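PDB 3ED5: YfnB from Bacillus subtilis, which probably acts as a phosphatase of the haloacid dehalogenase (HAD) superfamily, perhaps with 5'-nucleotidase activity. Local coordinates for residues A[10-15]-A[119-124]; A[14-19]-A[182-187]. All coordinates share one frame; numbering follows the deposited sequence.

Interaction 1: residues A[10-15]-A[119-124]; sequences LLFDVD and FDLYIV
Phe-119 and Leu-10 meet through a CH-pi contact, CD1 of Leu-10 sitting 4.2 Å from the centroid of the Phe-119 ring and 30° off its normal. Apart from Phe-119, just before the second strand, the contact joins a parallel pair, strands 9-12 and 120-125, at the middle of the Rossmann-like sheet of the HAD fold. The ring of Phe-12 takes its neighbours at the edge, where CD2 of Leu-121 and the carbonyl O of Tyr-122 lie near its plane. At the edge of the Tyr-122 ring comes O of Leu-10, while Leu-11 CD2 reaches that ring obliquely and packs 3.8 Å from Tyr-122 CB. Leu-10, Phe-12, Leu-121 and Ile-123 share one face, where helices 108-116 and 226-230 pack; Leu-11 and Tyr-122 share the other. Leu-10 and Leu-121 lie side by side, CD1 to CD2 3.7 Å. Both hold CG anti to the carbonyl carbon (chi1 -49° in Leu-10), a shared stagger that points them alike. Beyond the last bridge, Val-14 crosses Ile-123 at about a right angle, their CG2 atoms a tight 3.5 Å apart. The pairing delivers Asp-13, the probable nucleophile, to the C-terminal edge of the sheet, where Lys-158 makes a salt bridge to OD1 and a hydrogen bond to Val-124 O, while OD2 is hydrogen-bonded to Thr-17 OG1. Four backbone bonds make the ladder: Leu-10 N to Asp-120 O, Tyr-122 N to Leu-10 O, Phe-12 N to Tyr-122 O, and Val-124 N to Phe-12 O, this last 2.9 Å long with its donor standing well above the carbonyl plane.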
loop_
_atom_site.group_PDB
_atom_site.type_symbol
_atom_site.label_atom_id
_atom_site.label_comp_id
_atom_site.label_asym_id
_atom_site.label_seq_id
_atom_site.Cartn_x
_atom_site.Cartn_y
_atom_site.Cartn_z
ATOM N N LEU A 10 -8.314 7.229 11.704
ATOM C CA LEU A 10 -8.337 6.522 10.403
ATOM C C LEU A 10 -6.914 6.117 10.036
ATOM O O LEU A 10 -6.006 6.966 10.053
ATOM C CB LEU A 10 -8.946 7.394 9.274
ATOM C CG LEU A 10 -10.295 8.030 9.680
ATOM C CD1 LEU A 10 -10.795 8.964 8.570
ATOM C CD2 LEU A 10 -11.348 6.960 10.019
ATOM N N LEU A 11 -6.721 4.831 9.741
ATOM C CA LEU A 11 -5.433 4.328 9.310
ATOM C C LEU A 11 -5.523 4.025 7.808
ATOM O O LEU A 11 -6.343 3.210 7.385
ATOM C CB LEU A 11 -5.070 3.039 10.059
ATOM C CG LEU A 11 -5.264 3.036 11.602
ATOM C CD1 LEU A 11 -4.816 1.679 12.161
ATOM C CD2 LEU A 11 -4.484 4.157 12.293
ATOM N N PHE A 12 -4.691 4.702 7.034
ATOM C CA PHE A 12 -4.751 4.530 5.583
ATOM C C PHE A 12 -3.515 3.795 5.099
ATOM O O PHE A 12 -2.388 4.165 5.401
ATOM C CB PHE A 12 -4.769 5.904 4.880
ATOM C CG PHE A 12 -6.118 6.539 4.798
ATOM C CD1 PHE A 12 -6.975 6.301 3.726
ATOM C CD2 PHE A 12 -6.532 7.422 5.807
ATOM C CE1 PHE A 12 -8.264 6.903 3.683
ATOM C CE2 PHE A 12 -7.796 8.049 5.753
ATOM C CZ PHE A 12 -8.654 7.789 4.705
ATOM N N ASP A 13 -3.755 2.772 4.293
ATOM C CA ASP A 13 -2.732 2.217 3.421
ATOM C C ASP A 13 -2.380 3.275 2.353
ATOM O O ASP A 13 -3.156 4.198 2.096
ATOM C CB ASP A 13 -3.289 0.933 2.786
ATOM C CG ASP A 13 -2.362 0.349 1.734
ATOM O OD1 ASP A 13 -1.258 -0.141 2.080
ATOM O OD2 ASP A 13 -2.773 0.378 0.571
ATOM N N VAL A 14 -1.210 3.138 1.707
ATOM C CA VAL A 14 -0.770 4.119 0.696
ATOM C C VAL A 14 -1.108 3.616 -0.712
ATOM O O VAL A 14 -1.903 4.221 -1.459
ATOM C CB VAL A 14 0.771 4.395 0.796
ATOM C CG1 VAL A 14 1.234 5.387 -0.297
ATOM C CG2 VAL A 14 1.114 5.043 2.177
ATOM N N ASP A 15 -0.463 2.520 -1.074
ATOM C CA ASP A 15 -0.437 2.132 -2.499
ATOM C C ASP A 15 -1.754 1.541 -2.979
ATOM O O ASP A 15 -2.251 0.553 -2.431
ATOM C CB ASP A 15 0.743 1.188 -2.771
ATOM C CG ASP A 15 2.060 1.904 -2.626
ATOM O OD1 ASP A 15 2.095 3.103 -2.961
ATOM O OD2 ASP A 15 3.043 1.278 -2.193
ATOM N N PHE A 119 -10.915 14.071 11.737
ATOM C CA PHE A 119 -10.400 12.787 12.199
ATOM C C PHE A 119 -8.896 12.877 12.350
ATOM O O PHE A 119 -8.257 13.757 11.745
ATOM C CB PHE A 119 -10.718 11.686 11.168
ATOM C CG PHE A 119 -12.182 11.498 10.898
ATOM C CD1 PHE A 119 -12.933 10.581 11.645
ATOM C CD2 PHE A 119 -12.826 12.231 9.899
ATOM C CE1 PHE A 119 -14.297 10.411 11.399
ATOM C CE2 PHE A 119 -14.197 12.083 9.661
ATOM C CZ PHE A 119 -14.937 11.163 10.403
ATOM N N ASP A 120 -8.321 11.974 13.139
ATOM C CA ASP A 120 -6.869 11.858 13.234
ATOM C C ASP A 120 -6.432 10.855 12.174
ATOM O O ASP A 120 -6.923 9.711 12.141
ATOM C CB ASP A 120 -6.459 11.378 14.620
ATOM C CG ASP A 120 -6.812 12.370 15.700
ATOM O OD1 ASP A 120 -6.771 13.585 15.431
ATOM O OD2 ASP A 120 -7.121 11.919 16.823
ATOM N N LEU A 121 -5.539 11.272 11.274
ATOM C CA LEU A 121 -5.158 10.381 10.171
ATOM C C LEU A 121 -3.747 9.827 10.354
ATOM O O LEU A 121 -2.840 10.559 10.734
ATOM C CB LEU A 121 -5.224 11.139 8.832
ATOM C CG LEU A 121 -6.475 11.975 8.576
ATOM C CD1 LEU A 121 -6.408 12.655 7.198
ATOM C CD2 LEU A 121 -7.778 11.148 8.735
ATOM N N TYR A 122 -3.569 8.544 10.059
ATOM C CA TYR A 122 -2.255 7.927 10.124
ATOM C C TYR A 122 -2.049 7.097 8.861
ATOM O O TYR A 122 -3.010 6.628 8.248
ATOM C CB TYR A 122 -2.119 6.967 11.283
ATOM C CG TYR A 122 -2.250 7.698 12.602
ATOM C CD1 TYR A 122 -1.111 8.209 13.233
ATOM C CD2 TYR A 122 -3.500 7.914 13.170
ATOM C CE1 TYR A 122 -1.216 8.915 14.450
ATOM C CE2 TYR A 122 -3.616 8.623 14.411
ATOM C CZ TYR A 122 -2.470 9.110 15.013
ATOM O OH TYR A 122 -2.529 9.798 16.215
ATOM N N ILE A 123 -0.784 6.878 8.542
ATOM C CA ILE A 123 -0.412 5.979 7.428
ATOM C C ILE A 123 0.077 4.638 8.009
ATOM O O ILE A 123 0.827 4.637 8.987
ATOM C CB ILE A 123 0.721 6.567 6.555
ATOM C CG1 ILE A 123 0.250 7.807 5.763
ATOM C CG2 ILE A 123 1.296 5.463 5.599
ATOM C CD1 ILE A 123 -0.794 7.489 4.689
ATOM N N VAL A 124 -0.354 3.516 7.403
ATOM C CA VAL A 124 0.127 2.181 7.770
ATOM C C VAL A 124 0.577 1.507 6.465
ATOM O O VAL A 124 -0.236 1.263 5.566
ATOM C CB VAL A 124 -0.904 1.331 8.587
ATOM C CG1 VAL A 124 -1.064 1.975 10.025
ATOM C CG2 VAL A 124 -2.287 1.213 7.845
#

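Interaction 2: residues A[14-19]-A[182-187]; sequences VDDTIL and IGDSLT
This is a mostly polar contact between two active-site loops of the HAD fold: residues 14-19, leaving the C-terminal end of strand 9-12, face residues 182-187, which join strand 179-183 to helix 186-195. The first carries the rest of the DxDxT signature begun by Asp-13; the second carries the Gly-Asp of the family's acidic motif. Thr-17 is at the centre of the contact. Its OG1 lies anti to its carbonyl carbon (chi1 -61°), where it accepts a weak, strongly bent bond from Asp-184 N at 3.1 Å and also hydrogen-bonds the carboxylate of Asp-13. The CG2 branch turns instead over the backbone of the strand, 3.6 Å from Ile-182 O, with Ile-182 CG2 beside it. Asp-184 crosses Thr-17 obliquely. With CG held between the backbone N and carbonyl carbon (chi1 71°), its carboxylate lies against Asp-15 O and Asp-16: OD2 comes 3.5 Å from Asp-16 CB, and CB packs 3.4 Å from Asp-16 O. The loop that receives it is tightly wound, Val-14 O accepting from the N atoms of Thr-17, Ile-18 and Leu-19, as in the helical squiggle that follows the first strand in this family. Asp-16 points its OD1 to Gln-22 N, while its OD2 remains 4.3 Å from Asp-184 OD2. Asp-184 OD1 stands 3.0 Å from Asp-15 O with no proton between two acceptors to join them. These two oxygens, together with Asp-13 OD2, are placed as in the magnesium site of HAD phosphatases, where a cation would probably offset the repulsion.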
loop_
_atom_site.group_PDB
_atom_site.type_symbol
_atom_site.label_atom_id
_atom_site.label_comp_id
_atom_site.label_asym_id
_atom_site.label_seq_id
_atom_site.Cartn_x
_atom_site.Cartn_y
_atom_site.Cartn_z
ATOM N N VAL A 14 -1.210 3.138 1.707
ATOM C CA VAL A 14 -0.770 4.119 0.696
ATOM C C VAL A 14 -1.108 3.616 -0.712
ATOM O O VAL A 14 -1.903 4.221 -1.459
ATOM C CB VAL A 14 0.771 4.395 0.796
ATOM C CG1 VAL A 14 1.234 5.387 -0.297
ATOM C CG2 VAL A 14 1.114 5.043 2.177
ATOM N N ASP A 15 -0.463 2.520 -1.074
ATOM C CA ASP A 15 -0.437 2.132 -2.499
ATOM C C ASP A 15 -1.754 1.541 -2.979
ATOM O O ASP A 15 -2.251 0.553 -2.431
ATOM C CB ASP A 15 0.743 1.188 -2.771
ATOM C CG ASP A 15 2.060 1.904 -2.626
ATOM O OD1 ASP A 15 2.095 3.103 -2.961
ATOM O OD2 ASP A 15 3.043 1.278 -2.193
ATOM N N ASP A 16 -2.277 2.174 -4.014
ATOM C CA ASP A 16 -3.574 1.853 -4.619
ATOM C C ASP A 16 -4.707 2.040 -3.625
ATOM O O ASP A 16 -5.789 1.504 -3.820
ATOM C CB ASP A 16 -3.575 0.452 -5.239
ATOM C CG ASP A 16 -2.609 0.366 -6.397
ATOM O OD1 ASP A 16 -2.529 1.355 -7.165
ATOM O OD2 ASP A 16 -1.969 -0.689 -6.513
ATOM N N THR A 17 -4.459 2.863 -2.596
ATOM C CA THR A 17 -5.512 3.285 -1.661
ATOM C C THR A 17 -5.662 4.796 -1.811
ATOM O O THR A 17 -6.736 5.259 -2.187
ATOM C CB THR A 17 -5.172 2.868 -0.214
ATOM O OG1 THR A 17 -5.064 1.436 -0.158
ATOM C CG2 THR A 17 -6.298 3.308 0.772
ATOM N N ILE A 18 -4.570 5.552 -1.598
ATOM C CA ILE A 18 -4.576 7.003 -1.841
ATOM C C ILE A 18 -3.619 7.451 -2.958
ATOM O O ILE A 18 -3.851 8.471 -3.568
ATOM C CB ILE A 18 -4.337 7.850 -0.531
ATOM C CG1 ILE A 18 -3.015 7.445 0.154
ATOM C CG2 ILE A 18 -5.556 7.713 0.386
ATOM C CD1 ILE A 18 -2.692 8.177 1.529
ATOM N N LEU A 19 -2.560 6.685 -3.209
ATOM C CA LEU A 19 -1.669 6.952 -4.349
ATOM C C LEU A 19 -1.915 5.888 -5.394
ATOM O O LEU A 19 -2.183 4.741 -5.042
ATOM C CB LEU A 19 -0.193 6.920 -3.904
ATOM C CG LEU A 19 0.244 8.094 -3.023
ATOM C CD1 LEU A 19 1.769 7.981 -2.729
ATOM C CD2 LEU A 19 -0.069 9.417 -3.708
ATOM N N ILE A 182 -8.383 1.621 6.250
ATOM C CA ILE A 182 -8.843 1.703 4.856
ATOM C C ILE A 182 -7.690 1.287 3.951
ATOM O O ILE A 182 -6.600 1.865 4.014
ATOM C CB ILE A 182 -9.213 3.168 4.505
ATOM C CG1 ILE A 182 -10.266 3.739 5.475
ATOM C CG2 ILE A 182 -9.738 3.255 3.030
ATOM C CD1 ILE A 182 -9.674 4.554 6.639
ATOM N N GLY A 183 -7.915 0.283 3.124
ATOM C CA GLY A 183 -6.851 -0.163 2.205
ATOM C C GLY A 183 -7.378 -1.081 1.135
ATOM O O GLY A 183 -8.531 -1.571 1.199
ATOM N N ASP A 184 -6.519 -1.328 0.137
ATOM C CA ASP A 184 -6.935 -2.116 -1.028
ATOM C C ASP A 184 -6.542 -3.588 -0.942
ATOM O O ASP A 184 -7.026 -4.404 -1.746
ATOM C CB ASP A 184 -6.271 -1.535 -2.279
ATOM C CG ASP A 184 -4.801 -1.803 -2.300
ATOM O OD1 ASP A 184 -4.118 -1.492 -1.303
ATOM O OD2 ASP A 184 -4.314 -2.325 -3.315
ATOM N N SER A 185 -5.653 -3.931 -0.002
ATOM C CA SER A 185 -5.160 -5.314 0.100
ATOM C C SER A 185 -5.973 -6.159 1.076
ATOM O O SER A 185 -6.016 -5.878 2.280
ATOM C CB SER A 185 -3.679 -5.339 0.501
ATOM O OG SER A 185 -3.294 -6.683 0.834
ATOM N N LEU A 186 -6.620 -7.211 0.570
ATOM C CA LEU A 186 -7.327 -8.148 1.454
ATOM C C LEU A 186 -6.386 -8.782 2.469
ATOM O O LEU A 186 -6.764 -8.995 3.627
ATOM C CB LEU A 186 -7.960 -9.276 0.635
ATOM C CG LEU A 186 -9.154 -8.865 -0.214
ATOM C CD1 LEU A 186 -9.579 -10.122 -1.013
ATOM C CD2 LEU A 186 -10.274 -8.438 0.698
ATOM N N THR A 187 -5.162 -9.061 2.010
ATOM C CA THR A 187 -4.210 -9.802 2.814
ATOM C C THR A 187 -3.429 -8.961 3.812
ATOM O O THR A 187 -3.125 -9.469 4.896
ATOM C CB THR A 187 -3.233 -10.640 1.959
ATOM O OG1 THR A 187 -2.502 -9.783 1.072
ATOM C CG2 THR A 187 -3.988 -11.691 1.117
#

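How the interactions relate
From the N terminus, strand 9-12 runs into the 14-19 loop, and Val-14 and Asp-15 belong to both contacts. Interaction 1 closes the shorter excursion, through five helices from 21-35 to 108-116, some of which probably form the cap. The chain then continues past strand 147-150 and helix 161-169 before interaction 2 brings 182-187 back. The two spans overlap in a staggered way, each starting almost at the same place. In the sheet, strand 9-12 has 120-125 on one flank and 179-183 on the other, Leu-11 O lying 2.8 Å from Ile-182 N, a probable hydrogen bond. Asp-13 sits where they meet: it lies in interaction 1, and its OD2 approaches Asp-184 of interaction 2.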